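Local coordinates for protein Non-ribosomal peptide synthetase (Methanobrevibacter ruminantium, PDB 6VTJ) that probably releases a carrier-bound peptide by reduction of its thioester, acting as the thiolation and reductase domains of an archaeal non-ribosomal peptide synthetase, at residues T379-Y393 against I455-W469. Residues are numbered along the deposited sequence; the frame is centred on the assembly and turned at random.
Sequences TPEKSRVFHCMNNHY and IEQTVDILHSLGFDW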
loop_
_atom_site.group_PDB
_atom_site.type_symbol
_atom_site.label_atom_id
_atom_site.label_comp_id
_atom_site.label_asym_id
_atom_site.label_seq_id
_atom_site.Cartn_x
_atom_site.Cartn_y
_atom_site.Cartn_z
ATOM N N THR A 379 6.243 -0.180 22.518
ATOM C CA THR A 379 5.190 0.365 23.376
ATOM C C THR A 379 4.563 -0.740 24.247
ATOM O O THR A 379 4.724 -1.928 23.961
ATOM C CB THR A 379 4.125 1.054 22.519
ATOM O OG1 THR A 379 3.595 0.139 21.554
ATOM C CG2 THR A 379 4.716 2.302 21.792
ATOM N N PRO A 380 3.856 -0.371 25.322
ATOM C CA PRO A 380 3.283 -1.389 26.227
ATOM C C PRO A 380 2.251 -2.290 25.556
ATOM O O PRO A 380 1.671 -1.959 24.516
ATOM C CB PRO A 380 2.630 -0.548 27.333
ATOM C CG PRO A 380 3.342 0.809 27.271
ATOM C CD PRO A 380 3.586 1.004 25.799
ATOM N N GLU A 381 1.973 -3.427 26.211
ATOM C CA GLU A 381 1.099 -4.461 25.631
ATOM C C GLU A 381 -0.272 -3.926 25.191
ATOM O O GLU A 381 -0.805 -4.342 24.152
ATOM C CB GLU A 381 0.916 -5.609 26.636
ATOM C CG GLU A 381 0.669 -6.987 26.009
ATOM C CD GLU A 381 -0.729 -7.142 25.432
ATOM N N LYS A 382 -0.884 -3.033 25.976
ATOM C CA LYS A 382 -2.208 -2.528 25.593
ATOM C C LYS A 382 -2.166 -1.520 24.446
ATOM O O LYS A 382 -3.227 -1.178 23.902
ATOM C CB LYS A 382 -2.904 -1.887 26.804
ATOM C CG LYS A 382 -3.180 -2.858 27.947
ATOM C CD LYS A 382 -3.874 -2.169 29.114
ATOM C CE LYS A 382 -4.460 -3.209 30.073
ATOM N NZ LYS A 382 -5.404 -2.594 31.052
ATOM N N SER A 383 -0.996 -1.012 24.074
ATOM C CA SER A 383 -0.896 -0.081 22.944
ATOM C C SER A 383 -0.775 -0.914 21.682
ATOM O O SER A 383 0.320 -1.322 21.290
ATOM C CB SER A 383 0.290 0.855 23.116
ATOM O OG SER A 383 0.199 1.551 24.349
ATOM N N ARG A 384 -1.909 -1.159 21.024
ATOM C CA ARG A 384 -1.958 -2.157 19.964
ATOM C C ARG A 384 -1.999 -1.605 18.544
ATOM O O ARG A 384 -1.557 -2.297 17.624
ATOM C CB ARG A 384 -3.162 -3.076 20.178
ATOM C CG ARG A 384 -2.903 -4.141 21.252
ATOM C CD ARG A 384 -4.109 -5.099 21.444
ATOM N NE ARG A 384 -3.863 -5.982 22.580
ATOM C CZ ARG A 384 -4.302 -5.771 23.829
ATOM N NH1 ARG A 384 -5.043 -4.709 24.126
ATOM N NH2 ARG A 384 -3.995 -6.635 24.790
ATOM N N VAL A 385 -2.494 -0.391 18.319
ATOM C CA VAL A 385 -2.757 0.082 16.965
ATOM C C VAL A 385 -2.235 1.501 16.828
ATOM O O VAL A 385 -2.486 2.350 17.689
ATOM C CB VAL A 385 -4.254 0.027 16.612
ATOM C CG1 VAL A 385 -4.492 0.678 15.259
ATOM C CG2 VAL A 385 -4.767 -1.417 16.598
ATOM N N PHE A 386 -1.509 1.764 15.757
ATOM C CA PHE A 386 -0.919 3.079 15.576
ATOM C C PHE A 386 -1.143 3.573 14.153
ATOM O O PHE A 386 -1.320 2.777 13.222
ATOM C CB PHE A 386 0.561 3.054 15.891
ATOM C CG PHE A 386 0.869 2.530 17.255
ATOM C CD1 PHE A 386 0.865 3.376 18.353
ATOM C CD2 PHE A 386 1.159 1.193 17.439
ATOM C CE1 PHE A 386 1.147 2.886 19.608
ATOM C CE2 PHE A 386 1.432 0.694 18.705
ATOM C CZ PHE A 386 1.429 1.542 19.782
ATOM N N HIS A 387 -1.167 4.901 14.015
ATOM C CA HIS A 387 -1.275 5.612 12.745
ATOM C C HIS A 387 0.064 6.299 12.484
ATOM O O HIS A 387 0.271 7.467 12.829
ATOM C CB HIS A 387 -2.435 6.585 12.785
ATOM C CG HIS A 387 -3.767 5.900 12.810
ATOM N ND1 HIS A 387 -4.961 6.579 12.918
ATOM C CD2 HIS A 387 -4.087 4.586 12.727
ATOM C CE1 HIS A 387 -5.958 5.713 12.904
ATOM N NE2 HIS A 387 -5.455 4.497 12.791
ATOM N N CYS A 388 0.979 5.559 11.864
ATOM C CA CYS A 388 2.373 5.968 11.774
ATOM C C CYS A 388 2.593 6.627 10.412
ATOM O O CYS A 388 3.014 5.982 9.453
ATOM C CB CYS A 388 3.276 4.761 11.993
ATOM S SG CYS A 388 5.039 5.135 12.042
ATOM N N MET A 389 2.315 7.925 10.340
ATOM C CA MET A 389 2.448 8.695 9.119
ATOM C C MET A 389 2.765 10.140 9.466
ATOM O O MET A 389 2.389 10.640 10.533
ATOM C CB MET A 389 1.178 8.623 8.256
ATOM C CG MET A 389 -0.124 8.906 8.997
ATOM S SD MET A 389 -1.558 8.245 8.087
ATOM C CE MET A 389 -1.716 9.443 6.758
ATOM N N ASN A 390 3.457 10.806 8.539
ATOM C CA ASN A 390 3.878 12.191 8.701
ATOM C C ASN A 390 2.691 13.117 8.941
ATOM O O ASN A 390 1.852 13.301 8.054
ATOM C CB ASN A 390 4.666 12.633 7.475
ATOM C CG ASN A 390 5.504 13.853 7.748
ATOM O OD1 ASN A 390 5.076 14.744 8.456
ATOM N ND2 ASN A 390 6.714 13.891 7.200
ATOM N N ASN A 391 2.596 13.695 10.136
ATOM C CA ASN A 391 1.433 14.496 10.480
ATOM C C ASN A 391 1.480 15.903 9.888
ATOM O O ASN A 391 0.470 16.611 9.939
ATOM C CB ASN A 391 1.255 14.560 12.006
ATOM C CG ASN A 391 2.432 15.200 12.713
ATOM O OD1 ASN A 391 3.559 14.724 12.625
ATOM N ND2 ASN A 391 2.162 16.256 13.459
ATOM N N HIS A 392 2.598 16.314 9.297
ATOM C CA HIS A 392 2.679 17.624 8.637
ATOM C C HIS A 392 2.267 17.482 7.167
ATOM O O HIS A 392 3.097 17.436 6.250
ATOM C CB HIS A 392 4.087 18.195 8.800
ATOM C CG HIS A 392 4.548 18.238 10.220
ATOM N ND1 HIS A 392 5.568 17.439 10.702
ATOM C CD2 HIS A 392 4.102 18.956 11.279
ATOM C CE1 HIS A 392 5.737 17.676 11.991
ATOM N NE2 HIS A 392 4.860 18.591 12.366
ATOM N N TYR A 393 0.951 17.415 6.944
ATOM C CA TYR A 393 0.409 17.220 5.601
ATOM C C TYR A 393 0.727 18.418 4.714
ATOM O O TYR A 393 0.750 19.564 5.173
ATOM C CB TYR A 393 -1.109 17.043 5.626
ATOM C CG TYR A 393 -1.646 15.851 6.395
ATOM C CD1 TYR A 393 -0.812 14.833 6.843
ATOM C CD2 TYR A 393 -3.004 15.755 6.671
ATOM C CE1 TYR A 393 -1.320 13.755 7.553
ATOM C CE2 TYR A 393 -3.525 14.687 7.370
ATOM C CZ TYR A 393 -2.680 13.688 7.809
ATOM O OH TYR A 393 -3.207 12.621 8.485
ATOM N N ILE A 455 -4.862 10.885 13.782
ATOM C CA ILE A 455 -3.559 10.281 14.033
ATOM C C ILE A 455 -2.869 10.904 15.233
ATOM O O ILE A 455 -1.734 10.531 15.560
ATOM C CB ILE A 455 -2.653 10.385 12.784
ATOM C CG1 ILE A 455 -2.242 11.841 12.542
ATOM C CG2 ILE A 455 -3.329 9.852 11.521
ATOM C CD1 ILE A 455 -1.137 11.945 11.520
ATOM N N GLU A 456 -3.534 11.832 15.929
ATOM C CA GLU A 456 -2.880 12.613 16.971
ATOM C C GLU A 456 -2.372 11.728 18.099
ATOM O O GLU A 456 -1.271 11.955 18.624
ATOM C CB GLU A 456 -3.838 13.685 17.507
ATOM N N GLN A 457 -3.140 10.702 18.488
ATOM C CA GLN A 457 -2.643 9.838 19.550
ATOM C C GLN A 457 -1.276 9.287 19.169
ATOM O O GLN A 457 -0.328 9.321 19.965
ATOM C CB GLN A 457 -3.634 8.704 19.855
ATOM C CG GLN A 457 -3.185 7.775 20.993
ATOM C CD GLN A 457 -4.296 6.854 21.499
ATOM O OE1 GLN A 457 -5.240 7.304 22.134
ATOM N NE2 GLN A 457 -4.182 5.561 21.212
ATOM N N THR A 458 -1.142 8.789 17.938
ATOM C CA THR A 458 0.146 8.217 17.560
ATOM C C THR A 458 1.220 9.300 17.536
ATOM O O THR A 458 2.340 9.087 18.015
ATOM C CB THR A 458 0.042 7.502 16.209
ATOM O OG1 THR A 458 -0.885 6.407 16.309
ATOM C CG2 THR A 458 1.413 6.949 15.785
ATOM N N VAL A 459 0.889 10.478 17.012
ATOM C CA VAL A 459 1.840 11.581 17.060
ATOM C C VAL A 459 2.332 11.755 18.485
ATOM O O VAL A 459 3.544 11.753 18.748
ATOM C CB VAL A 459 1.193 12.867 16.508
ATOM C CG1 VAL A 459 2.143 14.081 16.629
ATOM C CG2 VAL A 459 0.841 12.650 15.071
ATOM N N ASP A 460 1.393 11.784 19.440
ATOM C CA ASP A 460 1.774 12.067 20.817
ATOM C C ASP A 460 2.682 10.982 21.336
ATOM O O ASP A 460 3.732 11.266 21.950
ATOM C CB ASP A 460 0.539 12.186 21.705
ATOM C CG ASP A 460 -0.247 13.432 21.426
ATOM O OD1 ASP A 460 0.339 14.359 20.836
ATOM O OD2 ASP A 460 -1.447 13.471 21.762
ATOM N N ILE A 461 2.318 9.729 21.052
ATOM C CA ILE A 461 3.085 8.618 21.581
ATOM C C ILE A 461 4.487 8.663 20.999
ATOM O O ILE A 461 5.485 8.607 21.730
ATOM C CB ILE A 461 2.360 7.292 21.291
ATOM C CG1 ILE A 461 1.093 7.195 22.149
ATOM C CG2 ILE A 461 3.271 6.105 21.547
ATOM C CD1 ILE A 461 0.283 5.883 21.964
ATOM N N LEU A 462 4.580 8.889 19.687
ATOM C CA LEU A 462 5.887 8.951 19.055
ATOM C C LEU A 462 6.697 10.079 19.666
ATOM O O LEU A 462 7.890 9.920 19.943
ATOM C CB LEU A 462 5.741 9.162 17.550
ATOM C CG LEU A 462 5.385 7.976 16.672
ATOM C CD1 LEU A 462 4.909 8.509 15.337
ATOM C CD2 LEU A 462 6.611 7.125 16.499
ATOM N N HIS A 463 6.046 11.207 19.943
ATOM C CA HIS A 463 6.803 12.311 20.502
ATOM C C HIS A 463 7.322 11.949 21.886
ATOM O O HIS A 463 8.494 12.197 22.207
ATOM C CB HIS A 463 5.961 13.569 20.561
ATOM C CG HIS A 463 6.668 14.696 21.233
ATOM N ND1 HIS A 463 7.535 15.532 20.562
ATOM C CD2 HIS A 463 6.684 15.092 22.530
ATOM C CE1 HIS A 463 8.031 16.416 21.412
ATOM N NE2 HIS A 463 7.536 16.167 22.613
ATOM N N SER A 464 6.485 11.293 22.689
ATOM C CA SER A 464 6.945 10.853 23.998
ATOM C C SER A 464 8.142 9.926 23.859
ATOM O O SER A 464 9.042 9.946 24.702
ATOM C CB SER A 464 5.787 10.200 24.750
ATOM O OG SER A 464 6.254 9.352 25.774
ATOM N N LEU A 465 8.220 9.183 22.757
ATOM C CA LEU A 465 9.309 8.251 22.502
ATOM C C LEU A 465 10.520 8.909 21.855
ATOM O O LEU A 465 11.495 8.216 21.551
ATOM C CB LEU A 465 8.809 7.098 21.616
ATOM C CG LEU A 465 7.798 6.190 22.310
ATOM C CD1 LEU A 465 7.163 5.165 21.318
ATOM C CD2 LEU A 465 8.439 5.478 23.529
ATOM N N GLY A 466 10.493 10.224 21.659
ATOM C CA GLY A 466 11.612 10.937 21.078
ATOM C C GLY A 466 11.558 11.124 19.580
ATOM O O GLY A 466 12.573 11.506 18.981
ATOM N N PHE A 467 10.404 10.900 18.957
ATOM C CA PHE A 467 10.266 10.907 17.503
ATOM C C PHE A 467 9.313 12.026 17.104
ATOM O O PHE A 467 8.161 12.052 17.555
ATOM C CB PHE A 467 9.758 9.543 17.017
ATOM C CG PHE A 467 9.501 9.466 15.535
ATOM C CD1 PHE A 467 8.433 10.132 14.959
ATOM C CD2 PHE A 467 10.322 8.694 14.721
ATOM C CE1 PHE A 467 8.206 10.067 13.596
ATOM C CE2 PHE A 467 10.099 8.624 13.344
ATOM C CZ PHE A 467 9.044 9.310 12.783
ATOM N N ASP A 468 9.783 12.936 16.251
ATOM C CA ASP A 468 8.933 13.904 15.568
ATOM C C ASP A 468 9.096 13.706 14.062
ATOM O O ASP A 468 10.175 13.324 13.589
ATOM C CB ASP A 468 9.290 15.358 15.937
ATOM C CG ASP A 468 8.691 15.812 17.267
ATOM O OD1 ASP A 468 8.113 15.000 17.986
ATOM O OD2 ASP A 468 8.785 17.020 17.598
ATOM N N TRP A 469 8.017 13.964 13.293
ATOM C CA TRP A 469 8.180 13.792 11.845
ATOM C C TRP A 469 8.866 15.017 11.229
ATOM O O TRP A 469 8.528 16.149 11.568
ATOM C CB TRP A 469 6.830 13.578 11.164
ATOM C CG TRP A 469 6.221 12.198 11.355
ATOM C CD1 TRP A 469 5.323 11.824 12.319
ATOM C CD2 TRP A 469 6.469 11.031 10.566
ATOM N NE1 TRP A 469 4.998 10.497 12.171
ATOM C CE2 TRP A 469 5.677 9.995 11.087
ATOM C CE3 TRP A 469 7.272 10.764 9.451
ATOM C CZ2 TRP A 469 5.677 8.707 10.539
ATOM C CZ3 TRP A 469 7.274 9.479 8.912
ATOM C CH2 TRP A 469 6.479 8.473 9.458
HETATM O O HOH W 1 -1.881 4.188 20.005
HETATM O O HOH W 2 5.609 14.688 14.543
#
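W469 lays one face of its indole against the backbone of M389 and N390. N390 CA stands 3.5 Å from the centroid of the five-membered ring and 17° off its normal, a CH-pi contact over the face, while F467 CE1 lies over the opposite face, toward its rim. C388 SG meets W469 CZ2 at 3.9 Å, at the edge of the six-membered ring, a sulfur-aromatic contact. With CG anti to the backbone N (chi1 -161°), N390 brings its amide nearly parallel to the indole plane; OD1 accepts from the backbone N of H392, an Asx turn, and ND2 bonds P470 O. Putting an alanine at W469 would probably strip the cover from the N390 backbone and open a gap beside C388. Water 2 ties N391 OD1 to W469 N, accepting from the latter.

Strand 385-388 pairs in parallel with strand 313-322 in the large, mainly parallel sheet of the Rossmann-like reductase domain, and the axis of helix 456-464 passes within 7.0 Å of that of strand 385-388, nearly at a right angle. Where they meet, T458 OG1 takes the N-H of H387 almost straight, at 2.8 Å and 176°. E279 OE2 also bonds this hydroxyl, giving it two partners. T458 CG2, turned anti to its own backbone N, rests against H387 O at 3.2 Å.

Toward the helix start, I455 at the N-cap position spreads its two branches: CG2 packs on H387 CB at 3.6 Å, whereas CD1 reaches N391 CB and Y393 OH. H387 ND1 is bonded to E454 O. Farther along the helix, I461 CD1 abuts the F386 ring edge in plane, 3.9 Å from CE1, and just past the helix end L465 CD1 packs on T379 CG2, their side chains crossing near a right angle.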